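Local coordinates for SLH domain-containing protein (Pseudoflavonifractor capillosus, PDB 4OJU) that is of unknown function but belongs to the BspA-type leucine-rich repeat proteins, probably binds other proteins, and can bind magnesium, at residues Y14-W19 and D40-V45; T56-K61 and I78-L83; I101-L106 and A121-M126. One frame throughout, in Å; residues are numbered along the deposited sequence.

Contact 1. Residues Y14-W19 and D40-V45; sequences YTFEIW and DIPASV. With EDO (1,2-ethanediol), chain E; EDO (1,2-ethanediol), chain G.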
# COMPACT_ATOMS: atom_id res chain seq x y z
N TYR A 14 -6.65 -8.61 30.59
CA TYR A 14 -5.22 -8.45 30.32
C TYR A 14 -4.33 -9.48 30.97
O TYR A 14 -4.44 -9.72 32.19
CB TYR A 14 -4.75 -7.07 30.80
CG TYR A 14 -5.53 -5.92 30.23
CD1 TYR A 14 -5.38 -5.55 28.90
CD2 TYR A 14 -6.44 -5.21 31.01
CE1 TYR A 14 -6.10 -4.49 28.36
CE2 TYR A 14 -7.17 -4.16 30.48
CZ TYR A 14 -6.99 -3.79 29.15
OH TYR A 14 -7.71 -2.77 28.61
N THR A 15 -3.40 -10.04 30.19
CA THR A 15 -2.34 -10.91 30.73
C THR A 15 -1.06 -10.11 30.70
O THR A 15 -0.73 -9.55 29.66
CB THR A 15 -2.18 -12.22 29.94
OG1 THR A 15 -3.44 -12.85 29.77
CG2 THR A 15 -1.17 -13.17 30.61
N PHE A 16 -0.31 -10.09 31.81
CA PHE A 16 0.97 -9.41 31.86
C PHE A 16 2.06 -10.34 32.27
O PHE A 16 1.85 -11.19 33.16
CB PHE A 16 0.96 -8.26 32.88
CG PHE A 16 -0.02 -7.17 32.61
CD1 PHE A 16 0.30 -6.10 31.77
CD2 PHE A 16 -1.28 -7.20 33.19
CE1 PHE A 16 -0.63 -5.09 31.51
CE2 PHE A 16 -2.20 -6.19 32.95
CZ PHE A 16 -1.87 -5.14 32.10
N GLU A 17 3.25 -10.15 31.68
CA GLU A 17 4.44 -10.85 32.13
C GLU A 17 5.30 -9.81 32.81
O GLU A 17 5.56 -8.75 32.22
CB GLU A 17 5.17 -11.55 31.00
CG GLU A 17 4.49 -12.85 30.61
CD GLU A 17 5.11 -13.58 29.45
OE1 GLU A 17 5.92 -12.97 28.72
OE2 GLU A 17 4.77 -14.77 29.24
N ILE A 18 5.66 -10.06 34.06
CA ILE A 18 6.53 -9.18 34.84
C ILE A 18 7.92 -9.78 34.73
O ILE A 18 8.10 -10.95 35.09
CB ILE A 18 6.04 -9.03 36.31
CG1 ILE A 18 4.66 -8.34 36.35
CG2 ILE A 18 7.07 -8.29 37.17
CD1 ILE A 18 3.91 -8.57 37.68
N TRP A 19 8.88 -8.98 34.25
CA TRP A 19 10.27 -9.37 34.02
C TRP A 19 11.14 -9.07 35.22
O TRP A 19 10.81 -8.19 36.00
CB TRP A 19 10.79 -8.59 32.81
CG TRP A 19 9.97 -8.83 31.58
CD1 TRP A 19 8.93 -8.08 31.12
CD2 TRP A 19 10.12 -9.92 30.68
NE1 TRP A 19 8.40 -8.65 29.99
CE2 TRP A 19 9.11 -9.79 29.70
CE3 TRP A 19 11.02 -10.99 30.59
CZ2 TRP A 19 8.98 -10.69 28.64
CZ3 TRP A 19 10.91 -11.87 29.51
CH2 TRP A 19 9.89 -11.72 28.55
N ASP A 40 -8.79 0.26 27.94
CA ASP A 40 -8.11 1.29 28.73
C ASP A 40 -6.99 0.54 29.44
O ASP A 40 -7.21 -0.04 30.50
CB ASP A 40 -9.10 1.99 29.69
CG ASP A 40 -8.58 3.25 30.37
OD1 ASP A 40 -7.52 3.78 29.94
OD2 ASP A 40 -9.23 3.71 31.32
N ILE A 41 -5.83 0.44 28.80
CA ILE A 41 -4.71 -0.37 29.30
C ILE A 41 -4.14 0.22 30.59
O ILE A 41 -3.79 1.40 30.59
CB ILE A 41 -3.61 -0.54 28.21
CG1 ILE A 41 -4.14 -1.25 26.95
CG2 ILE A 41 -2.37 -1.24 28.78
CD1 ILE A 41 -3.19 -1.19 25.69
N PRO A 42 -4.01 -0.59 31.67
CA PRO A 42 -3.44 -0.03 32.92
C PRO A 42 -1.96 0.33 32.75
O PRO A 42 -1.24 -0.34 32.00
CB PRO A 42 -3.64 -1.13 33.95
CG PRO A 42 -3.94 -2.36 33.19
CD PRO A 42 -4.39 -2.01 31.82
N ALA A 43 -1.53 1.40 33.42
CA ALA A 43 -0.14 1.88 33.40
C ALA A 43 0.76 1.02 34.29
O ALA A 43 1.98 1.07 34.17
CB ALA A 43 -0.09 3.32 33.86
N SER A 44 0.16 0.28 35.22
CA SER A 44 0.92 -0.58 36.12
C SER A 44 0.15 -1.86 36.46
O SER A 44 -1.06 -1.93 36.25
CB SER A 44 1.31 0.16 37.39
OG SER A 44 0.18 0.41 38.21
N VAL A 45 0.86 -2.87 36.94
CA VAL A 45 0.29 -4.16 37.33
C VAL A 45 0.92 -4.56 38.68
O VAL A 45 2.10 -4.26 38.92
CB VAL A 45 0.45 -5.23 36.21
CG1 VAL A 45 1.89 -5.43 35.81
CG2 VAL A 45 -0.19 -6.55 36.60
C1 EDO E . -6.40 3.27 34.31
O1 EDO E . -5.98 3.52 32.98
C2 EDO E . -7.26 1.99 34.35
O2 EDO E . -6.64 1.00 33.55
C1 EDO G . -2.19 -1.09 39.98
O1 EDO G . -1.08 -1.85 39.52
C2 EDO G . -3.47 -1.93 39.85
O2 EDO G . -3.31 -3.12 40.61
O HOH W 1 -9.93 -1.98 29.67

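Contact 2. Residues T56-K61 and I78-L83; sequences TVIGEK and ISIGRL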
# COMPACT_ATOMS: atom_id res chain seq x y z
N THR A 56 5.46 -1.36 30.37
CA THR A 56 6.33 -0.61 29.45
C THR A 56 6.25 -1.09 28.00
O THR A 56 6.76 -0.41 27.10
CB THR A 56 7.78 -0.69 29.96
OG1 THR A 56 8.21 -2.04 29.91
CG2 THR A 56 7.94 -0.12 31.39
N VAL A 57 5.67 -2.26 27.77
CA VAL A 57 5.60 -2.83 26.41
C VAL A 57 4.23 -3.44 26.15
O VAL A 57 3.69 -4.13 27.01
CB VAL A 57 6.73 -3.92 26.18
CG1 VAL A 57 6.64 -4.57 24.79
CG2 VAL A 57 8.12 -3.37 26.41
N ILE A 58 3.71 -3.22 24.93
CA ILE A 58 2.55 -3.94 24.42
C ILE A 58 3.17 -5.05 23.59
O ILE A 58 3.83 -4.76 22.58
CB ILE A 58 1.52 -3.08 23.63
CG1 ILE A 58 1.07 -1.80 24.41
CG2 ILE A 58 0.32 -3.94 23.20
CD1 ILE A 58 0.56 -2.04 25.90
N GLY A 59 3.03 -6.28 24.04
CA GLY A 59 3.68 -7.42 23.40
C GLY A 59 3.21 -7.72 21.98
O GLY A 59 2.13 -7.28 21.55
N GLU A 60 4.04 -8.47 21.27
CA GLU A 60 3.78 -8.93 19.91
C GLU A 60 2.40 -9.62 19.85
O GLU A 60 2.10 -10.47 20.70
CB GLU A 60 4.91 -9.89 19.49
CG GLU A 60 4.71 -10.52 18.11
CD GLU A 60 5.88 -11.36 17.61
OE1 GLU A 60 6.75 -11.72 18.43
OE2 GLU A 60 5.90 -11.68 16.40
N LYS A 61 1.55 -9.20 18.89
CA LYS A 61 0.21 -9.78 18.67
C LYS A 61 -0.70 -9.76 19.91
O LYS A 61 -1.69 -10.50 19.90
CB LYS A 61 0.33 -11.25 18.18
CG LYS A 61 0.99 -11.42 16.82
CD LYS A 61 1.26 -12.90 16.53
CE LYS A 61 1.64 -13.10 15.08
NZ LYS A 61 1.81 -14.53 14.71
N ILE A 78 6.77 2.27 26.46
CA ILE A 78 7.94 2.72 25.69
C ILE A 78 7.89 2.14 24.27
O ILE A 78 8.34 2.78 23.33
CB ILE A 78 9.25 2.29 26.43
CG1 ILE A 78 9.31 2.84 27.87
CG2 ILE A 78 10.53 2.61 25.64
CD1 ILE A 78 9.08 4.32 28.04
N SER A 79 7.35 0.92 24.13
CA SER A 79 7.31 0.29 22.81
C SER A 79 6.05 -0.52 22.59
O SER A 79 5.49 -1.12 23.51
CB SER A 79 8.56 -0.58 22.61
OG SER A 79 8.45 -1.88 23.17
N ILE A 80 5.59 -0.52 21.34
CA ILE A 80 4.43 -1.30 20.89
C ILE A 80 5.01 -2.34 19.96
O ILE A 80 5.69 -1.98 18.99
CB ILE A 80 3.34 -0.42 20.24
CG1 ILE A 80 2.72 0.52 21.32
CG2 ILE A 80 2.25 -1.29 19.57
CD1 ILE A 80 1.86 1.62 20.75
N GLY A 81 4.78 -3.61 20.30
CA GLY A 81 5.35 -4.75 19.60
C GLY A 81 4.79 -5.02 18.23
O GLY A 81 3.78 -4.43 17.81
N ARG A 82 5.43 -5.95 17.54
CA ARG A 82 5.08 -6.38 16.20
C ARG A 82 3.63 -6.90 16.15
O ARG A 82 3.25 -7.71 16.99
CB ARG A 82 6.07 -7.47 15.76
CG ARG A 82 5.74 -8.11 14.43
CD ARG A 82 6.78 -9.15 14.04
NE ARG A 82 6.40 -9.78 12.77
CZ ARG A 82 5.72 -10.91 12.67
NH1 ARG A 82 5.38 -11.59 13.76
NH2 ARG A 82 5.40 -11.40 11.48
N LEU A 83 2.82 -6.43 15.19
CA LEU A 83 1.42 -6.87 15.04
C LEU A 83 0.60 -6.74 16.34
O LEU A 83 -0.39 -7.43 16.47
CB LEU A 83 1.39 -8.35 14.55
CG LEU A 83 1.93 -8.60 13.16
CD1 LEU A 83 2.18 -10.09 12.92
CD2 LEU A 83 0.95 -8.12 12.11

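Contact 3. Residues I101-L106 and A121-M126; sequences IYINEL and ASVEKM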
# COMPACT_ATOMS: atom_id res chain seq x y z
N ILE A 101 8.37 5.44 22.47
CA ILE A 101 9.57 5.68 21.67
C ILE A 101 9.51 4.91 20.35
O ILE A 101 9.92 5.44 19.31
CB ILE A 101 10.85 5.29 22.46
CG1 ILE A 101 10.94 5.98 23.86
CG2 ILE A 101 12.14 5.53 21.64
CD1 ILE A 101 11.05 7.55 23.87
N TYR A 102 9.06 3.65 20.40
CA TYR A 102 9.07 2.75 19.25
C TYR A 102 7.72 2.16 18.91
O TYR A 102 7.00 1.70 19.78
CB TYR A 102 10.00 1.56 19.54
CG TYR A 102 11.41 1.96 19.86
CD1 TYR A 102 12.25 2.49 18.89
CD2 TYR A 102 11.92 1.82 21.15
CE1 TYR A 102 13.55 2.88 19.19
CE2 TYR A 102 13.24 2.16 21.45
CZ TYR A 102 14.04 2.71 20.47
OH TYR A 102 15.33 3.10 20.78
N ILE A 103 7.41 2.12 17.62
CA ILE A 103 6.24 1.45 17.08
C ILE A 103 6.79 0.41 16.14
O ILE A 103 7.37 0.77 15.10
CB ILE A 103 5.18 2.37 16.44
CG1 ILE A 103 4.81 3.54 17.41
CG2 ILE A 103 3.93 1.50 16.08
CD1 ILE A 103 3.76 4.61 16.83
N ASN A 104 6.71 -0.87 16.54
CA ASN A 104 7.30 -1.97 15.77
C ASN A 104 6.49 -2.32 14.56
O ASN A 104 5.37 -1.85 14.38
CB ASN A 104 7.52 -3.20 16.63
CG ASN A 104 8.77 -3.06 17.46
OD1 ASN A 104 9.87 -3.33 17.01
ND2 ASN A 104 8.63 -2.53 18.64
N GLU A 105 7.09 -3.15 13.72
CA GLU A 105 6.55 -3.51 12.43
C GLU A 105 5.10 -3.99 12.51
O GLU A 105 4.74 -4.82 13.36
CB GLU A 105 7.47 -4.53 11.75
CG GLU A 105 6.95 -5.93 11.54
CD GLU A 105 7.95 -6.89 10.93
OE1 GLU A 105 8.94 -6.43 10.31
OE2 GLU A 105 7.76 -8.12 11.07
N LEU A 106 4.26 -3.44 11.63
CA LEU A 106 2.88 -3.85 11.44
C LEU A 106 2.02 -3.77 12.72
O LEU A 106 1.01 -4.47 12.82
CB LEU A 106 2.88 -5.30 10.88
CG LEU A 106 3.67 -5.56 9.60
CD1 LEU A 106 3.76 -7.07 9.32
CD2 LEU A 106 3.03 -4.86 8.45
N ALA A 121 5.22 13.26 20.43
CA ALA A 121 6.52 13.90 20.17
C ALA A 121 7.71 12.99 20.59
O ALA A 121 8.80 13.09 20.01
CB ALA A 121 6.60 15.24 20.89
N SER A 122 7.49 12.08 21.54
CA SER A 122 8.53 11.18 22.06
C SER A 122 8.91 10.05 21.06
O SER A 122 9.97 9.44 21.18
CB SER A 122 8.09 10.59 23.39
OG SER A 122 6.87 9.88 23.21
N VAL A 123 8.05 9.74 20.10
CA VAL A 123 8.30 8.63 19.16
C VAL A 123 9.53 8.96 18.34
O VAL A 123 9.63 10.06 17.80
CB VAL A 123 7.07 8.27 18.28
CG1 VAL A 123 7.42 7.23 17.20
CG2 VAL A 123 5.92 7.76 19.15
N GLU A 124 10.49 8.02 18.28
CA GLU A 124 11.74 8.21 17.56
C GLU A 124 11.80 7.40 16.29
O GLU A 124 12.50 7.78 15.35
CB GLU A 124 12.91 7.80 18.47
CG GLU A 124 13.11 8.77 19.61
CD GLU A 124 14.18 8.39 20.60
OE1 GLU A 124 15.08 7.60 20.24
OE2 GLU A 124 14.10 8.86 21.76
N LYS A 125 11.11 6.26 16.27
CA LYS A 125 11.21 5.32 15.16
C LYS A 125 9.92 4.52 15.00
O LYS A 125 9.36 4.01 15.97
CB LYS A 125 12.39 4.35 15.49
CG LYS A 125 12.79 3.35 14.44
CD LYS A 125 13.94 2.49 14.98
CE LYS A 125 14.13 1.21 14.20
NZ LYS A 125 15.07 0.29 14.90
N MSE A 126 9.53 4.34 13.73
CA MSE A 126 8.38 3.53 13.31
C MSE A 126 8.77 2.60 12.19
O MSE A 126 9.28 3.08 11.19
CB MSE A 126 7.22 4.43 12.82
CG MSE A 126 6.67 5.36 13.89
SE MSE A 126 5.09 6.28 13.20
CE MSE A 126 5.73 7.01 11.50
O HOH W 2 15.56 5.29 19.08

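Contact 1. Residues Y14-W19 and D40-V45
Tyr14 and Phe16 both lean on Pro42, each against a different carbon of its ring. Pro42 CD sits over one face of the Tyr14 ring, 4.0 Å from the ring centroid, a CH-pi contact displaced toward the rim. Pro42 CG instead meets the far end of the phenyl ring, where it lies 3.6 Å from Phe16 CZ. Two residues apart on strand 14-19, both aromatic side chains start toward the 40-45 segment; CG anti to the carbonyl carbon (chi1 -56° for Tyr14, -61° for Phe16) then swings each ring beside its own backbone N. The phenyl group runs past Val45 in the opposite direction: Val45 CB lies over one of its faces, 4.2 Å from the centroid, while Val45 CG2 comes to 3.6 Å from Phe16 CD2. With chi1 of 57°, Val45 places CG1 between its backbone N and carbonyl carbon, where it meets the isoleucine tip to tip, 4.1 Å from Ile18 CG1. A water supplies a polar link at the other end, standing 2.6 Å from Tyr14 OH and accepting a bond of 3.1 Å from Asp40 N. The contact joins the antiparallel N-terminal strands to the connection that enters strand 44-46; Val55 and Ile58 of strand 52-58 add to the same core, touching Phe16 and Ile41 respectively. Alternate residues of one strand thus present an apolar face to proline and valine, which implies cohesion by side-chain packing, with the polar tyrosine oxygen served by water at the margin.

Contact 2. Residues T56-K61 and I78-L83
Glu60 and Arg82 lie alongside each other and point the same way, ending in a salt bridge of 2.7 Å between Glu60 OE2 and Arg82 NH1. The oxygen lies close to the guanidinium plane, whereas the carboxylate plane itself is turned 88° from it. Both chains leave with CG anti to the backbone N (chi1 176° and 174°) and stay extended, which carries the two charged ends along together. Lys61 and Leu83 repeat the pattern one residue on, with Lys61 CE 3.7 Å from Leu83 CD1. That same methyl lies 3.5 Å above the guanidinium plane of Arg82.

Beneath these side chains the backbones pair in parallel. Ile58 N bonds to Ser79 O at 3.1 Å and Gly81 N to Ile58 O at 2.7 Å; farther on, Lys61 N reaches Arg82 O at 3.0 Å. At the start, Thr56 O takes Ile78 N at 2.8 Å and, more weakly, Ser79 N. This is the stacking of successive turns in a leucine-rich repeat solenoid: equivalent residues stand 22 apart in sequence, Val57 and Ser79 on one face of the sheet, Ile58 and Ile80 on the other, which is buried. Gly81 fits this register because a CB there would clash with Ile58 O and Glu60 N.

The next shell fixes the charges. Arg82 NE makes a salt bridge with OE2 of Glu105, a residue seen to bind magnesium in a crystal structure of this protein, though no ion is bound to it in this chain. Arg82 NH1 makes a second one with Glu65 of the second subunit, whose Tyr87 adds a cation-pi contact. Lys61 NZ pairs with Glu64 of that subunit, and Leu83 packs on the same Tyr87.

Contact 3. Residues I101-L106 and A121-M126
Ile101 O receives two backbone bonds from the neighbouring segment, a straight one of 2.8 Å from Glu124 N, in the carbonyl plane and on a lone pair, and a weak one of 3.4 Å from Lys125 N. Ile103 N returns a bond of 3.2 Å to Lys125 O, completing the parallel pairing of Tyr102 with Lys125 and of Ile103 with Met126, which is present as selenomethionine.

Among the apolar contacts, Ile101 CG2 is held between two neighbours. It stands 3.5 Å above the centre of the Tyr102 ring, and on its other flank Glu124 CD comes to 3.7 Å from Ile101 CG2, since the extended glutamate runs beside the isoleucine. The edge of the tyrosine ring meets Lys125 CB. On the opposite face of the sheet, Ile103 CD1 packs 4.2 Å from Met126 CG, against the repeat core that Ile119 also lines.

Polar side-chain contact is made through water: one molecule lies 2.8 Å from Tyr102 OH and donates a bond of 2.6 Å to Glu124 OE1. Replacing Ile101 by an alanine would probably uncover the tyrosine ring face and deprive the glutamate chain of its apolar support, setting both freer to turn and weakening their water bridge.

Lys125 and Met126 also pair antiparallel with a strand of the third subunit, so the repeat sheet runs on across that interface. Backbone bonds fix the register here, while the isoleucine between the ring and the glutamate, together with the bridging water, probably limits the motion of two side chains on the exposed side of the sheet.

How the contacts relate
The three contacts follow one another in series along the chain, and all reach the same curled sheet. Contact 1 lies at the end of the sheet formed by the antiparallel N-terminal strands, and its Ile41 CD1 touches Ile58 CD1 of contact 2 at 3.8 Å. Contacts 2 and 3, with centres about 10 Å apart, are continuous: strands 79-80 and 102-103 are neighbours, and Leu83 packs on Leu106. Contacts 1 and 3, centres about 20 Å apart, lie on opposite sides of the chain's centre. The series follows a leucine-rich repeat solenoid, near the N-terminal end of a longer protein that also carries SLH domains, from antiparallel strands to an edge where another subunit continues the sheet.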